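Local coordinates for protein peptidoglycan-binding domain 1 (Burkholderia, PDB 5NM7) that probably degrades bacterial peptidoglycan as a phage endolysin, combining a peptidoglycan-binding domain with a lysozyme-like N-acetylmuramidase catalytic domain, at residues Y2-L7 and A57-W62; Y16-L21 and S36-A41. All coordinates share one frame; numbering follows the deposited sequence.

Interaction 1. Residues Y2-L7 and A57-W62. With GLY (glycine), chain C.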
ATOM      1  N   TYR A   2      -0.145  19.387  -6.865  1.00 58.81           N
ATOM      2  CA  TYR A   2       0.222  19.062  -8.286  1.00 58.23           C
ATOM      3  C   TYR A   2      -0.261  17.655  -8.634  1.00 51.70           C
ATOM      4  O   TYR A   2      -0.408  16.804  -7.753  1.00 48.24           O
ATOM      5  CB  TYR A   2       1.739  19.171  -8.529  1.00 62.74           C
ATOM      6  CG  TYR A   2       2.403  20.370  -7.869  1.00 67.16           C
ATOM      7  CD1 TYR A   2       2.375  21.636  -8.461  1.00 70.99           C
ATOM      8  CD2 TYR A   2       3.045  20.236  -6.636  1.00 68.62           C
ATOM      9  CE1 TYR A   2       2.979  22.729  -7.842  1.00 73.58           C
ATOM     10  CE2 TYR A   2       3.652  21.315  -6.011  1.00 71.36           C
ATOM     11  CZ  TYR A   2       3.619  22.558  -6.611  1.00 74.64           C
ATOM     12  OH  TYR A   2       4.225  23.618  -5.972  1.00 74.10           O
ATOM     13  N   LYS A   3      -0.515  17.417  -9.916  1.00 48.03           N
ATOM     14  CA  LYS A   3      -0.968  16.101 -10.362  1.00 44.00           C
ATOM     15  C   LYS A   3       0.226  15.119 -10.313  1.00 37.75           C
ATOM     16  O   LYS A   3       1.405  15.523 -10.436  1.00 35.96           O
ATOM     17  CB  LYS A   3      -1.668  16.187 -11.751  1.00 49.56           C
ATOM     18  CG  LYS A   3      -0.799  16.016 -13.005  1.00 54.02           C
ATOM     19  CD  LYS A   3      -1.088  14.718 -13.771  1.00 55.21           C
ATOM     20  CE  LYS A   3      -2.073  14.914 -14.925  1.00 57.36           C
ATOM     21  NZ  LYS A   3      -1.404  15.466 -16.143  1.00 56.65           N
ATOM     22  N   THR A   4      -0.081  13.846 -10.087  1.00 32.85           N
ATOM     23  CA  THR A   4       0.935  12.791 -10.109  1.00 31.53           C
ATOM     24  C   THR A   4       1.470  12.628 -11.522  1.00 27.92           C
ATOM     25  O   THR A   4       0.693  12.522 -12.466  1.00 29.68           O
ATOM     26  CB  THR A   4       0.368  11.446  -9.612  1.00 30.40           C
ATOM     27  OG1 THR A   4       0.013  11.589  -8.238  1.00 30.58           O
ATOM     28  CG2 THR A   4       1.379  10.314  -9.736  1.00 29.76           C
ATOM     29  N   LEU A   5       2.789  12.586 -11.654  1.00 25.76           N
ATOM     30  CA  LEU A   5       3.457  12.442 -12.920  1.00 24.69           C
ATOM     31  C   LEU A   5       4.299  11.173 -12.937  1.00 24.54           C
ATOM     32  O   LEU A   5       4.907  10.785 -11.935  1.00 23.64           O
ATOM     33  CB  LEU A   5       4.371  13.640 -13.200  1.00 25.60           C
ATOM     34  CG  LEU A   5       3.635  14.980 -13.237  1.00 27.38           C
ATOM     35  CD1 LEU A   5       4.644  16.101 -13.395  1.00 27.65           C
ATOM     36  CD2 LEU A   5       2.620  15.029 -14.375  1.00 29.55           C
ATOM     37  N   ARG A   6       4.362  10.567 -14.107  1.00 24.79           N
ATOM     38  CA  ARG A   6       5.090   9.339 -14.303  1.00 26.08           C
ATOM     39  C   ARG A   6       5.638   9.255 -15.704  1.00 26.40           C
ATOM     40  O   ARG A   6       5.275  10.044 -16.601  1.00 25.90           O
ATOM     41  CB  ARG A   6       4.173   8.128 -13.991  1.00 27.51           C
ATOM     42  CG  ARG A   6       2.955   8.034 -14.906  1.00 31.60           C
ATOM     43  CD  ARG A   6       1.918   6.960 -14.577  1.00 34.74           C
ATOM     44  NE  ARG A   6       1.262   7.182 -13.290  1.00 38.37           N
ATOM     45  CZ  ARG A   6       1.375   6.398 -12.212  1.00 39.72           C
ATOM     46  NH1 ARG A   6       2.125   5.279 -12.212  1.00 43.39           N
ATOM     47  NH2 ARG A   6       0.710   6.729 -11.120  1.00 44.11           N
ATOM     48  N   LEU A   7       6.494   8.266 -15.894  1.00 25.77           N
ATOM     49  CA  LEU A   7       7.118   7.995 -17.185  1.00 27.55           C
ATOM     50  C   LEU A   7       6.104   8.068 -18.311  1.00 27.65           C
ATOM     51  O   LEU A   7       5.050   7.439 -18.244  1.00 26.25           O
ATOM     52  CB  LEU A   7       7.781   6.620 -17.195  1.00 30.30           C
ATOM     53  CG  LEU A   7       8.595   6.344 -18.464  1.00 29.61           C
ATOM     54  CD1 LEU A   7       9.997   6.884 -18.313  1.00 29.73           C
ATOM     55  CD2 LEU A   7       8.621   4.857 -18.815  1.00 32.09           C
ATOM     56  N   ALA A  57       6.417  10.731  -9.529  1.00 18.98           N
ATOM     57  CA  ALA A  57       6.288  12.002  -8.806  1.00 19.49           C
ATOM     58  C   ALA A  57       4.857  12.130  -8.354  1.00 18.44           C
ATOM     59  O   ALA A  57       4.020  12.759  -9.018  1.00 20.59           O
ATOM     60  CB  ALA A  57       6.707  13.177  -9.682  1.00 19.51           C
ATOM     61  N   GLY A  58       4.570  11.544  -7.200  1.00 16.86           N
ATOM     62  CA  GLY A  58       3.226  11.648  -6.617  1.00 17.26           C
ATOM     63  C   GLY A  58       3.184  12.676  -5.509  1.00 20.43           C
ATOM     64  O   GLY A  58       4.139  13.451  -5.343  1.00 20.93           O
ATOM     65  N   PRO A  59       2.116  12.659  -4.698  1.00 20.98           N
ATOM     66  CA  PRO A  59       1.932  13.709  -3.669  1.00 22.70           C
ATOM     67  C   PRO A  59       3.041  13.754  -2.623  1.00 21.43           C
ATOM     68  O   PRO A  59       3.438  14.831  -2.158  1.00 22.98           O
ATOM     69  CB  PRO A  59       0.571  13.360  -3.053  1.00 23.80           C
ATOM     70  CG  PRO A  59      -0.089  12.461  -4.032  1.00 24.72           C
ATOM     71  CD  PRO A  59       0.963  11.730  -4.751  1.00 23.22           C
ATOM     72  N   LYS A  60       3.586  12.597  -2.259  1.00 19.29           N
ATOM     73  CA  LYS A  60       4.671  12.571  -1.290  1.00 20.58           C
ATOM     74  C   LYS A  60       5.923  13.199  -1.844  1.00 20.60           C
ATOM     75  O   LYS A  60       6.606  13.968  -1.149  1.00 21.83           O
ATOM     76  CB  LYS A  60       4.961  11.132  -0.823  1.00 18.68           C
ATOM     77  CG  LYS A  60       3.780  10.509  -0.111  1.00 19.54           C
ATOM     78  CD  LYS A  60       4.077   9.065   0.205  1.00 20.52           C
ATOM     79  CE  LYS A  60       2.917   8.441   0.951  1.00 22.16           C
ATOM     80  NZ  LYS A  60       3.167   6.994   1.178  1.00 20.19           N
ATOM     81  N   THR A  61       6.269  12.835  -3.080  1.00 21.41           N
ATOM     82  CA  THR A  61       7.450  13.410  -3.714  1.00 21.41           C
ATOM     83  C   THR A  61       7.271  14.919  -3.895  1.00 23.40           C
ATOM     84  O   THR A  61       8.201  15.684  -3.575  1.00 23.17           O
ATOM     85  CB  THR A  61       7.762  12.731  -5.032  1.00 22.68           C
ATOM     86  OG1 THR A  61       8.019  11.338  -4.769  1.00 23.03           O
ATOM     87  CG2 THR A  61       9.023  13.294  -5.649  1.00 23.53           C
ATOM     88  N   TRP A  62       6.109  15.326  -4.369  1.00 24.18           N
ATOM     89  CA  TRP A  62       5.815  16.757  -4.545  1.00 26.95           C
ATOM     90  C   TRP A  62       5.972  17.546  -3.247  1.00 30.26           C
ATOM     91  O   TRP A  62       6.547  18.648  -3.245  1.00 28.69           O
ATOM     92  CB  TRP A  62       4.433  16.994  -5.123  1.00 27.15           C
ATOM     93  CG  TRP A  62       4.373  16.851  -6.594  1.00 27.34           C
ATOM     94  CD1 TRP A  62       3.635  15.964  -7.296  1.00 27.56           C
ATOM     95  CD2 TRP A  62       5.071  17.645  -7.554  1.00 29.20           C
ATOM     96  NE1 TRP A  62       3.824  16.147  -8.633  1.00 29.59           N
ATOM     97  CE2 TRP A  62       4.689  17.186  -8.825  1.00 27.36           C
ATOM     98  CE3 TRP A  62       5.956  18.723  -7.458  1.00 31.02           C
ATOM     99  CZ2 TRP A  62       5.183  17.734  -9.997  1.00 29.73           C
ATOM    100  CZ3 TRP A  62       6.440  19.279  -8.610  1.00 31.30           C
ATOM    101  CH2 TRP A  62       6.059  18.787  -9.874  1.00 31.14           C
TER
HETATM  102  N   GLY C 301       5.979   7.865  -5.224  1.00 19.91           N
HETATM  103  CA  GLY C 301       4.606   8.228  -4.757  1.00 21.11           C
HETATM  104  C   GLY C 301       4.493   9.643  -4.210  1.00 20.80           C
HETATM  105  O   GLY C 301       3.501   9.941  -3.536  1.00 19.57           O
HETATM  106  OXT GLY C 301       5.362  10.497  -4.484  1.00 21.23           O
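Leu5 and Ala57 form a single antiparallel hydrogen-bonded pair. Leu5 N gives a fairly straight bond (166°) to Ala57 O at 2.9 Å. Ala57 N returns one to Leu5 O at 2.8 Å. Ala57 O also takes a CA-H contact from Thr4, while Tyr34 OH makes a second, weak bond with Ala57 N. A third bond to the N-terminal segment comes from a side chain: Trp62 NE1 donates to Lys3 O at 3.1 Å. This bond is bent, with the donor above the carbonyl plane and the oxygen tilted from the indole plane. CG of Trp62 lies anti to the carbonyl carbon (chi1 -82°), which helps turn the indole toward 2-7. Tyr2 CB sits over the face of its five-membered ring, 3.6 Å from the centroid. The phenol ring of Tyr2, which is poorly ordered, leans against the six-membered ring with the planes at 38°. Leu5 CD1 meets the indole edge at CZ2, 3.8 Å away.

Gly58 is the N-cap of the following helix, whose first turn binds the carboxylate of a free glycine. Lys60 N reaches the ligand O at 2.9 Å. The ligand OXT is gripped by Thr61 N at 2.9 Å and by Thr61 OG1, with a weak bond from Gly58 N. Asp54 OD2 and Ile56 O are hydrogen-bonded to the same glycine, presumably at its amino group. Gln46 NE2 is hydrogen-bonded to Thr61 OG1. The helix start would probably stabilise the bound negative charge.

The contact lays the N-terminal loop against the start of helix 59-67. Helix 12-23 packs on Ala57 and Trp62 through Leu17, and helix 36-48 meets Thr61 through Phe45. Lys60 NZ forms a salt bridge to Glu207 of helix 207-219.

Interaction 2. Residues Y16-L21 and S36-A41; sequences YLQRQL and SATRDA. With GLY (glycine), chain D.
Gln18 and Thr38 join helices 12-23 and 36-48, two of the three helices of the peptidoglycan-binding domain fold. The short helical segments cross at 48°, with axes 10.7 Å apart at their closest. The Gln18 side chain leaves the helix with CG anti to the carbonyl carbon (chi1 -71°) and runs on extended. CB itself points neither at nor away from the other helix, and only the end of the chain comes near. CG passes Thr38 OG1 at 3.9 Å, and CD stays at a similar distance. At the tip, OE1 accepts from Ala32 N. NE2 bonds to Asp31 OD1 and also donates to Thr38 OG1. Both ends of the buried amide are therefore satisfied, which fixes its rotation.

Next to this polar pair the contact is apolar. Toward the C-terminal ends of the two segments Leu21 CD1 meets Ala41 CB at 4.1 Å. Leu17 CD2 faces Thr38 CG2.

The start of helix 36-48 holds the carboxylate of a bound glycine. Ala37 N binds its OXT, and Thr38 N and OG1 both bind its O. The Gln18 NE2 to Thr38 OG1 bond spans 3.1 Å, is nearly straight at 173°, and lies in the plane of the amide.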
ATOM      1  N   TYR A  16       7.880  21.817 -15.099  1.00 23.98           N
ATOM      2  CA  TYR A  16       7.890  22.307 -13.724  1.00 27.12           C
ATOM      3  C   TYR A  16       8.585  21.302 -12.797  1.00 24.87           C
ATOM      4  O   TYR A  16       9.497  21.644 -12.064  1.00 21.56           O
ATOM      5  CB  TYR A  16       6.480  22.617 -13.236  1.00 29.46           C
ATOM      6  CG  TYR A  16       6.461  23.162 -11.832  1.00 35.96           C
ATOM      7  CD1 TYR A  16       6.931  24.455 -11.566  1.00 41.92           C
ATOM      8  CD2 TYR A  16       6.033  22.385 -10.760  1.00 37.41           C
ATOM      9  CE1 TYR A  16       6.945  24.965 -10.272  1.00 44.06           C
ATOM     10  CE2 TYR A  16       6.038  22.889  -9.461  1.00 42.37           C
ATOM     11  CZ  TYR A  16       6.506  24.180  -9.231  1.00 44.36           C
ATOM     12  OH  TYR A  16       6.514  24.684  -7.955  1.00 54.85           O
ATOM     13  N   LEU A  17       8.231  20.026 -12.925  1.00 22.44           N
ATOM     14  CA  LEU A  17       8.948  18.984 -12.170  1.00 20.39           C
ATOM     15  C   LEU A  17      10.447  18.992 -12.435  1.00 19.81           C
ATOM     16  O   LEU A  17      11.257  18.917 -11.503  1.00 19.09           O
ATOM     17  CB  LEU A  17       8.383  17.594 -12.514  1.00 20.23           C
ATOM     18  CG  LEU A  17       9.071  16.403 -11.864  1.00 20.63           C
ATOM     19  CD1 LEU A  17       8.835  16.365 -10.352  1.00 22.35           C
ATOM     20  CD2 LEU A  17       8.535  15.139 -12.523  1.00 20.91           C
ATOM     21  N   GLN A  18      10.832  19.067 -13.699  1.00 21.57           N
ATOM     22  CA  GLN A  18      12.242  19.024 -14.080  1.00 22.78           C
ATOM     23  C   GLN A  18      13.002  20.208 -13.437  1.00 23.38           C
ATOM     24  O   GLN A  18      14.083  20.045 -12.873  1.00 23.38           O
ATOM     25  CB  GLN A  18      12.382  19.047 -15.580  1.00 22.61           C
ATOM     26  CG  GLN A  18      11.932  17.751 -16.246  1.00 23.19           C
ATOM     27  CD  GLN A  18      11.767  17.843 -17.740  1.00 21.89           C
ATOM     28  OE1 GLN A  18      11.434  18.895 -18.297  1.00 23.73           O
ATOM     29  NE2 GLN A  18      11.982  16.728 -18.408  1.00 22.47           N
ATOM     30  N   ARG A  19      12.397  21.391 -13.483  1.00 24.74           N
ATOM     31  CA  ARG A  19      12.990  22.567 -12.794  1.00 26.47           C
ATOM     32  C   ARG A  19      13.160  22.354 -11.297  1.00 26.15           C
ATOM     33  O   ARG A  19      14.214  22.707 -10.743  1.00 26.43           O
ATOM     34  CB  ARG A  19      12.170  23.825 -13.067  1.00 26.98           C
ATOM     35  CG  ARG A  19      12.314  24.269 -14.509  1.00 29.45           C
ATOM     36  CD  ARG A  19      11.818  25.676 -14.782  1.00 30.77           C
ATOM     37  NE  ARG A  19      12.331  26.070 -16.100  1.00 33.46           N
ATOM     38  CZ  ARG A  19      11.648  26.034 -17.247  1.00 37.13           C
ATOM     39  NH1 ARG A  19      10.365  25.670 -17.283  1.00 38.57           N
ATOM     40  NH2 ARG A  19      12.260  26.383 -18.381  1.00 36.63           N
ATOM     41  N   GLN A  20      12.155  21.754 -10.648  1.00 23.86           N
ATOM     42  CA  GLN A  20      12.213  21.468  -9.208  1.00 26.48           C
ATOM     43  C   GLN A  20      13.314  20.444  -8.900  1.00 26.73           C
ATOM     44  O   GLN A  20      14.072  20.615  -7.947  1.00 26.30           O
ATOM     45  CB  GLN A  20      10.862  20.995  -8.688  1.00 26.46           C
ATOM     46  CG  GLN A  20       9.709  21.980  -8.710  1.00 27.98           C
ATOM     47  CD  GLN A  20       9.978  23.156  -7.788  1.00 31.76           C
ATOM     48  OE1 GLN A  20       9.625  23.118  -6.591  1.00 39.83           O
ATOM     49  NE2 GLN A  20      10.641  24.139  -8.282  1.00 28.84           N
ATOM     50  N   LEU A  21      13.423  19.413  -9.733  1.00 24.40           N
ATOM     51  CA  LEU A  21      14.501  18.439  -9.579  1.00 24.36           C
ATOM     52  C   LEU A  21      15.872  19.083  -9.738  1.00 25.82           C
ATOM     53  O   LEU A  21      16.802  18.757  -8.997  1.00 26.79           O
ATOM     54  CB  LEU A  21      14.339  17.278 -10.557  1.00 22.58           C
ATOM     55  CG  LEU A  21      13.073  16.429 -10.314  1.00 22.52           C
ATOM     56  CD1 LEU A  21      12.766  15.579 -11.528  1.00 23.01           C
ATOM     57  CD2 LEU A  21      13.256  15.543  -9.077  1.00 24.19           C
ATOM     58  N   SER A  36      13.228   8.494 -19.302  1.00 26.66           N
ATOM     59  CA  SER A  36      14.070   7.739 -18.386  1.00 28.89           C
ATOM     60  C   SER A  36      15.000   8.607 -17.554  1.00 29.08           C
ATOM     61  O   SER A  36      15.284   8.278 -16.412  1.00 26.72           O
ATOM     62  CB  SER A  36      14.860   6.649 -19.154  1.00 33.09           C
ATOM     63  OG  SER A  36      15.834   7.229 -20.016  1.00 36.15           O
ATOM     64  N   ALA A  37      15.523   9.691 -18.123  1.00 27.56           N
ATOM     65  CA  ALA A  37      16.404  10.570 -17.360  1.00 26.72           C
ATOM     66  C   ALA A  37      15.624  11.260 -16.235  1.00 23.94           C
ATOM     67  O   ALA A  37      16.143  11.418 -15.130  1.00 24.55           O
ATOM     68  CB  ALA A  37      17.086  11.592 -18.268  1.00 26.99           C
ATOM     69  N   THR A  38      14.420  11.717 -16.552  1.00 21.79           N
ATOM     70  CA  THR A  38      13.584  12.391 -15.574  1.00 23.56           C
ATOM     71  C   THR A  38      13.188  11.381 -14.483  1.00 21.92           C
ATOM     72  O   THR A  38      13.261  11.694 -13.286  1.00 23.53           O
ATOM     73  CB  THR A  38      12.368  13.080 -16.232  1.00 22.75           C
ATOM     74  OG1 THR A  38      12.853  14.076 -17.148  1.00 25.75           O
ATOM     75  CG2 THR A  38      11.498  13.737 -15.202  1.00 22.37           C
ATOM     76  N   ARG A  39      12.775  10.187 -14.899  0.50 24.22           N
ATOM     77  CA  ARG A  39      12.455   9.122 -13.938  0.50 25.45           C
ATOM     78  C   ARG A  39      13.630   8.805 -13.009  0.50 24.75           C
ATOM     79  O   ARG A  39      13.467   8.728 -11.785  0.50 23.49           O
ATOM     80  CB  ARG A  39      12.009   7.845 -14.647  0.50 27.75           C
ATOM     81  CG  ARG A  39      11.699   6.714 -13.670  0.50 30.13           C
ATOM     82  CD  ARG A  39      11.021   5.500 -14.297  0.50 34.10           C
ATOM     83  NE  ARG A  39      11.682   4.755 -15.357  0.50 37.01           N
ATOM     84  CZ  ARG A  39      10.974   3.896 -16.075  0.50 36.57           C
ATOM     85  NH1 ARG A  39      11.485   3.182 -17.059  0.50 36.57           N
ATOM     86  NH2 ARG A  39       9.690   3.767 -15.773  0.50 35.53           N
ATOM     87  N   ASP A  40      14.812   8.622 -13.594  1.00 24.03           N
ATOM     88  CA  ASP A  40      16.036   8.397 -12.812  1.00 25.69           C
ATOM     89  C   ASP A  40      16.290   9.506 -11.831  1.00 23.50           C
ATOM     90  O   ASP A  40      16.701   9.245 -10.700  1.00 23.11           O
ATOM     91  CB  ASP A  40      17.270   8.257 -13.712  1.00 28.43           C
ATOM     92  CG  ASP A  40      17.292   6.978 -14.476  1.00 30.46           C
ATOM     93  OD1 ASP A  40      16.408   6.122 -14.266  1.00 33.17           O
ATOM     94  OD2 ASP A  40      18.165   6.853 -15.340  1.00 30.71           O
ATOM     95  N   ALA A  41      16.055  10.750 -12.252  1.00 22.02           N
ATOM     96  CA  ALA A  41      16.225  11.884 -11.347  1.00 20.00           C
ATOM     97  C   ALA A  41      15.231  11.853 -10.189  1.00 20.25           C
ATOM     98  O   ALA A  41      15.604  12.166  -9.058  1.00 19.79           O
ATOM     99  CB  ALA A  41      16.132  13.220 -12.098  1.00 21.57           C
TER
HETATM  100  N   GLY D 302      13.379  14.304 -20.934  1.00 28.23           N
HETATM  101  CA  GLY D 302      14.124  13.126 -21.427  1.00 28.89           C
HETATM  102  C   GLY D 302      14.234  12.085 -20.332  1.00 29.40           C
HETATM  103  O   GLY D 302      13.681  12.249 -19.233  1.00 26.79           O
HETATM  104  OXT GLY D 302      14.885  11.062 -20.557  1.00 27.92           O

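Interaction 2 is nested in the chain between the two halves of interaction 1, and their centres are about 11 Å apart. They touch directly. Trp62 CH2 lies 3.7 Å from Leu17 CA, and Tyr2 OH is 3.2 Å from Tyr16 OH, a probable hydrogen bond. The two contacts hold separate but similar glycine sites. In each, backbone N-H groups and a threonine hydroxyl at a helix start take the carboxylate. An aspartate (Asp54 or Asp31) is hydrogen-bonded to the same glycine, presumably at its amino group, and a glutamine (Gln46 or Gln18) bonds to the threonine. Both sites lie in the peptidoglycan-binding domain.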